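Local coordinates for protein CdnC (Chryseobacterium gregarium DSM 19109, PDB 7MGV) that probably uses ATP to close omega-ester macrocycles in the core of a ribosomally made precursor peptide, as an ATP-grasp ligase of graspetide biosynthesis, at residues K161-C166 with Y311-N316; K228-K233 with D301-P306. All coordinates share one frame; numbering follows the deposited sequence.

Contact 1. Residues K161-C166 with Y311-N316; sequences KIPATC and YFIEIN
Pro-163 sets CD beside CD2 of the Tyr-311 ring, with CG 4.0 Å from Ile-313 CD1 and CD 3.4 Å from the backbone O of Phe-312. Ile-313 comes in across the proline. The Pro-163 ring and the Tyr-311 side chain run alongside with opposite headings. Tyr-311 turns CG away from its own carbonyl carbon (chi1 -77°). The ring then runs alongside the 162-163 peptide, and Pro-163 N lies at its edge, in the ring plane, 3.7 Å from Tyr-311 CD2. Ile-162 CG2 reaches Phe-312 CB at 4.2 Å. One backbone bond joins the segments: Phe-312 N gives its hydrogen to Lys-161 O at 2.9 Å. Tyr-311 CA-H also points at this oxygen. Pro-163 belongs to the ADP pocket. With alanine here CG and CD are gone, and a gap would probably open between Ile-313, Tyr-311 and the nucleotide. Further along, Thr-165 OG1 bonds back to Pro-163 O. Helix 148-158 packs on Ile-162 and Phe-312. Strand 310-316 is an outermost strand of its sheet and pairs with strand 297-304, while 165-168 pairs with 224-228 and with a strand of the second subunit.

Contact 2. Residues K228-K233 with D301-P306; sequences KKIEKK and DMIVSP. With ADP (adenosine-5'-diphosphate), chain F.
This is a loop-on-strand contact at the adenine end of the nucleotide pocket, where the linker between strands 224-228 and 234-241 meets the end of strand 297-304. Its apolar centre is Ile-230 CG2 against Ile-303 CG2, 3.8 Å apart. The same Ile-230 methyl touches Ser-305 CB, and two residues further along the loop Lys-232 CG packs on the same Ile-303 methyl. With chi2 extended (175°), Ile-303 carries CD1 to 3.8 Å from ADP C4. Ile-230 N donates to ADP N1 at 2.7 Å in a nearly straight bond (166°), and ADP N6 donates to Lys-228 O at 2.9 Å. As in other ATP-grasp enzymes, the linker backbone probably does the reading of the base. Further along the loop, Lys-233 N donates to Val-304 O at 2.7 Å, and Glu-231 O receives the CA-H of Ser-305. Pro-306 CD rests on Glu-231 CB at 3.6 Å. Lys-229 NZ forms a salt bridge with Glu-231 OE2, and Lys-233 NZ with Asp-308. The Lys-232 chain runs along the ribose, its CE close to ADP O2'. The base itself is thus held by directional backbone bonds and isoleucine packing, an arrangement suited to recognising adenine by shape and polarity.

Contacts 1 and 2 meet the same ADP and lie about 10 Å apart, centre to centre. Strands 310-316 and 297-304, one from each contact, are neighbours in one antiparallel sheet and are joined by Tyr-311 N to Ile-303 O, a probable hydrogen bond of 2.9 Å. The other two segments adjoin in the second sheet, through strands 165-168 and 224-228. Contact 1 brings the loop leading into strand 165-168 against strand 310-316; contact 2 brings the linker between strands 224-228 and 234-241 against the end of strand 297-304. Contact 1 is the more buried and mostly apolar; contact 2 is partly buried, with Glu-231, Lys-232 and Pro-306 toward its edge and the backbone of Lys-233 bonded inside it.

Contact 1. Residues K161-C166 with Y311-N316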
# COMPACT_ATOMS: atom_id res chain seq x y z
N LYS A 161 -10.36 -15.35 19.86
CA LYS A 161 -11.72 -14.85 19.98
C LYS A 161 -11.74 -13.37 19.64
O LYS A 161 -10.92 -12.60 20.16
CB LYS A 161 -12.27 -15.09 21.38
CG LYS A 161 -12.22 -16.54 21.81
CD LYS A 161 -13.00 -17.42 20.84
CE LYS A 161 -12.29 -18.75 20.60
NZ LYS A 161 -12.02 -19.45 21.88
N ILE A 162 -12.64 -12.97 18.74
CA ILE A 162 -12.76 -11.57 18.35
C ILE A 162 -14.18 -11.12 18.66
O ILE A 162 -15.09 -11.96 18.71
CB ILE A 162 -12.41 -11.38 16.87
CG1 ILE A 162 -13.45 -12.08 15.97
CG2 ILE A 162 -11.00 -11.88 16.56
CD1 ILE A 162 -13.39 -11.64 14.53
N PRO A 163 -14.42 -9.83 18.88
CA PRO A 163 -15.79 -9.39 19.14
C PRO A 163 -16.65 -9.53 17.89
O PRO A 163 -16.15 -9.55 16.76
CB PRO A 163 -15.63 -7.91 19.52
CG PRO A 163 -14.17 -7.71 19.76
CD PRO A 163 -13.47 -8.71 18.92
N ALA A 164 -17.96 -9.67 18.11
CA ALA A 164 -18.89 -9.54 17.01
C ALA A 164 -18.66 -8.21 16.31
O ALA A 164 -18.49 -7.18 16.95
CB ALA A 164 -20.34 -9.64 17.51
N THR A 165 -18.63 -8.24 14.98
CA THR A 165 -18.20 -7.09 14.20
C THR A 165 -19.09 -6.92 12.98
O THR A 165 -19.52 -7.90 12.37
CB THR A 165 -16.73 -7.22 13.78
OG1 THR A 165 -15.92 -7.50 14.93
CG2 THR A 165 -16.23 -5.94 13.12
N CYS A 166 -19.36 -5.66 12.63
CA CYS A 166 -20.11 -5.32 11.42
C CYS A 166 -19.51 -4.05 10.85
O CYS A 166 -19.71 -2.97 11.40
CB CYS A 166 -21.61 -5.14 11.72
SG CYS A 166 -22.61 -4.69 10.27
N TYR A 311 -9.88 -11.38 24.10
CA TYR A 311 -10.42 -10.87 22.84
C TYR A 311 -9.33 -10.08 22.12
O TYR A 311 -8.80 -9.11 22.67
CB TYR A 311 -11.64 -9.99 23.08
CG TYR A 311 -12.92 -10.74 23.39
CD1 TYR A 311 -13.17 -11.24 24.66
CD2 TYR A 311 -13.88 -10.94 22.40
CE1 TYR A 311 -14.33 -11.92 24.94
CE2 TYR A 311 -15.05 -11.63 22.68
CZ TYR A 311 -15.27 -12.11 23.95
OH TYR A 311 -16.43 -12.79 24.22
N PHE A 312 -9.01 -10.52 20.91
CA PHE A 312 -8.15 -9.75 20.02
C PHE A 312 -8.91 -8.54 19.50
O PHE A 312 -10.09 -8.64 19.14
CB PHE A 312 -7.69 -10.64 18.87
CG PHE A 312 -6.87 -9.94 17.82
CD1 PHE A 312 -7.47 -9.34 16.73
CD2 PHE A 312 -5.48 -9.91 17.91
CE1 PHE A 312 -6.72 -8.70 15.76
CE2 PHE A 312 -4.73 -9.27 16.95
CZ PHE A 312 -5.34 -8.67 15.87
N ILE A 313 -8.25 -7.39 19.45
CA ILE A 313 -8.86 -6.15 18.98
C ILE A 313 -8.24 -5.70 17.66
O ILE A 313 -8.95 -5.48 16.67
CB ILE A 313 -8.77 -5.04 20.05
CG1 ILE A 313 -9.39 -5.52 21.36
CG2 ILE A 313 -9.44 -3.77 19.56
CD1 ILE A 313 -10.83 -5.99 21.21
N GLU A 314 -6.92 -5.56 17.62
CA GLU A 314 -6.21 -5.19 16.40
C GLU A 314 -4.72 -5.35 16.65
O GLU A 314 -4.26 -5.47 17.78
CB GLU A 314 -6.53 -3.76 15.96
CG GLU A 314 -5.90 -2.68 16.82
CD GLU A 314 -6.05 -1.30 16.21
OE1 GLU A 314 -5.61 -1.11 15.06
OE2 GLU A 314 -6.61 -0.41 16.89
N ILE A 315 -3.96 -5.35 15.55
CA ILE A 315 -2.51 -5.36 15.58
C ILE A 315 -2.03 -4.15 14.80
O ILE A 315 -2.48 -3.90 13.67
CB ILE A 315 -1.93 -6.66 15.00
CG1 ILE A 315 -0.42 -6.53 14.79
CG2 ILE A 315 -2.63 -7.04 13.70
CD1 ILE A 315 0.27 -7.85 14.49
N ASN A 316 -1.12 -3.38 15.39
CA ASN A 316 -0.56 -2.19 14.76
C ASN A 316 0.89 -2.50 14.38
O ASN A 316 1.73 -2.71 15.26
CB ASN A 316 -0.64 -0.98 15.68
CG ASN A 316 -0.29 0.32 14.98
OD1 ASN A 316 0.01 0.33 13.78
ND2 ASN A 316 -0.33 1.43 15.71

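Contact 2. Residues K228-K233 with D301-P306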
# COMPACT_ATOMS: atom_id res chain seq x y z
N LYS A 228 -19.52 -5.53 19.15
CA LYS A 228 -20.04 -5.83 20.48
C LYS A 228 -19.08 -5.29 21.53
O LYS A 228 -17.87 -5.50 21.44
CB LYS A 228 -20.23 -7.34 20.65
CG LYS A 228 -20.59 -7.76 22.06
CD LYS A 228 -22.03 -8.26 22.15
CE LYS A 228 -22.44 -8.52 23.59
NZ LYS A 228 -22.49 -7.27 24.39
N LYS A 229 -19.62 -4.59 22.52
CA LYS A 229 -18.79 -4.02 23.57
C LYS A 229 -18.34 -5.12 24.52
O LYS A 229 -19.17 -5.78 25.15
CB LYS A 229 -19.54 -2.93 24.34
CG LYS A 229 -18.66 -2.21 25.35
CD LYS A 229 -19.43 -1.18 26.15
CE LYS A 229 -19.74 -1.69 27.55
NZ LYS A 229 -18.96 -0.96 28.59
N ILE A 230 -17.03 -5.32 24.60
CA ILE A 230 -16.44 -6.25 25.55
C ILE A 230 -16.22 -5.51 26.87
O ILE A 230 -15.51 -4.50 26.90
CB ILE A 230 -15.12 -6.83 25.03
CG1 ILE A 230 -15.27 -7.26 23.56
CG2 ILE A 230 -14.68 -8.01 25.88
CD1 ILE A 230 -16.36 -8.29 23.33
N GLU A 231 -16.85 -5.99 27.94
CA GLU A 231 -16.61 -5.42 29.26
C GLU A 231 -15.16 -5.67 29.66
O GLU A 231 -14.65 -6.79 29.53
CB GLU A 231 -17.57 -6.03 30.28
CG GLU A 231 -18.14 -5.03 31.27
CD GLU A 231 -18.84 -3.87 30.59
OE1 GLU A 231 -19.99 -4.05 30.15
OE2 GLU A 231 -18.24 -2.78 30.50
N LYS A 232 -14.50 -4.63 30.15
CA LYS A 232 -13.07 -4.68 30.43
C LYS A 232 -12.83 -5.16 31.85
O LYS A 232 -13.13 -4.44 32.81
CB LYS A 232 -12.42 -3.32 30.21
CG LYS A 232 -12.36 -2.87 28.76
CD LYS A 232 -11.28 -1.82 28.57
CE LYS A 232 -11.69 -0.79 27.53
NZ LYS A 232 -11.27 0.59 27.92
N LYS A 233 -12.29 -6.37 31.99
CA LYS A 233 -11.65 -6.75 33.24
C LYS A 233 -10.17 -6.44 33.21
O LYS A 233 -9.60 -5.96 34.20
CB LYS A 233 -11.87 -8.24 33.54
CG LYS A 233 -11.06 -8.75 34.73
CD LYS A 233 -11.12 -10.26 34.86
CE LYS A 233 -10.30 -10.73 36.05
NZ LYS A 233 -10.45 -12.19 36.30
N ASP A 301 -3.48 -5.30 20.55
CA ASP A 301 -4.38 -4.85 21.60
C ASP A 301 -5.36 -5.97 21.94
O ASP A 301 -5.91 -6.61 21.03
CB ASP A 301 -5.14 -3.59 21.18
CG ASP A 301 -4.23 -2.40 21.00
OD1 ASP A 301 -4.62 -1.45 20.28
OD2 ASP A 301 -3.12 -2.41 21.56
N MET A 302 -5.57 -6.21 23.23
CA MET A 302 -6.49 -7.25 23.66
C MET A 302 -7.32 -6.75 24.84
O MET A 302 -6.91 -5.85 25.57
CB MET A 302 -5.76 -8.55 24.04
CG MET A 302 -5.00 -9.20 22.90
SD MET A 302 -4.56 -10.92 23.23
CE MET A 302 -6.11 -11.74 22.85
N ILE A 303 -8.48 -7.37 25.01
CA ILE A 303 -9.36 -7.10 26.15
C ILE A 303 -9.70 -8.42 26.81
O ILE A 303 -10.10 -9.37 26.14
CB ILE A 303 -10.64 -6.36 25.72
CG1 ILE A 303 -10.30 -5.01 25.09
CG2 ILE A 303 -11.57 -6.17 26.91
CD1 ILE A 303 -11.51 -4.27 24.55
N VAL A 304 -9.53 -8.48 28.13
CA VAL A 304 -9.93 -9.65 28.91
C VAL A 304 -11.24 -9.31 29.61
O VAL A 304 -11.29 -8.39 30.44
CB VAL A 304 -8.84 -10.05 29.92
CG1 VAL A 304 -9.24 -11.34 30.63
CG2 VAL A 304 -7.51 -10.21 29.22
N SER A 305 -12.29 -10.06 29.27
CA SER A 305 -13.63 -9.83 29.78
C SER A 305 -13.74 -10.30 31.22
O SER A 305 -12.82 -10.93 31.75
CB SER A 305 -14.64 -10.54 28.88
OG SER A 305 -14.75 -11.91 29.24
N PRO A 306 -14.85 -10.00 31.90
CA PRO A 306 -15.04 -10.55 33.26
C PRO A 306 -15.02 -12.06 33.31
O PRO A 306 -14.62 -12.64 34.33
CB PRO A 306 -16.41 -9.99 33.67
CG PRO A 306 -16.54 -8.73 32.90
CD PRO A 306 -15.88 -8.99 31.58
PB ADP F . -7.09 5.74 22.21
O1B ADP F . -6.89 4.41 21.53
O2B ADP F . -6.45 6.90 21.49
O3B ADP F . -6.85 5.71 23.70
PA ADP F . -9.50 5.25 20.93
O1A ADP F . -8.69 5.17 19.66
O2A ADP F . -10.91 5.79 20.91
O3A ADP F . -8.67 6.00 22.08
O5' ADP F . -9.53 3.78 21.57
C5' ADP F . -10.60 2.88 21.32
C4' ADP F . -10.97 2.25 22.66
O4' ADP F . -12.16 1.49 22.52
C3' ADP F . -9.88 1.33 23.17
O3' ADP F . -9.36 1.83 24.41
C2' ADP F . -10.55 -0.01 23.41
O2' ADP F . -10.29 -0.47 24.73
C1' ADP F . -12.04 0.25 23.22
N9 ADP F . -12.64 -0.83 22.41
C8 ADP F . -12.31 -1.15 21.14
N7 ADP F . -13.06 -2.20 20.70
C5 ADP F . -13.89 -2.55 21.70
C6 ADP F . -14.93 -3.58 21.91
N6 ADP F . -15.26 -4.45 20.93
N1 ADP F . -15.55 -3.61 23.11
C2 ADP F . -15.24 -2.74 24.10
N3 ADP F . -14.30 -1.79 23.98
C4 ADP F . -13.60 -1.65 22.83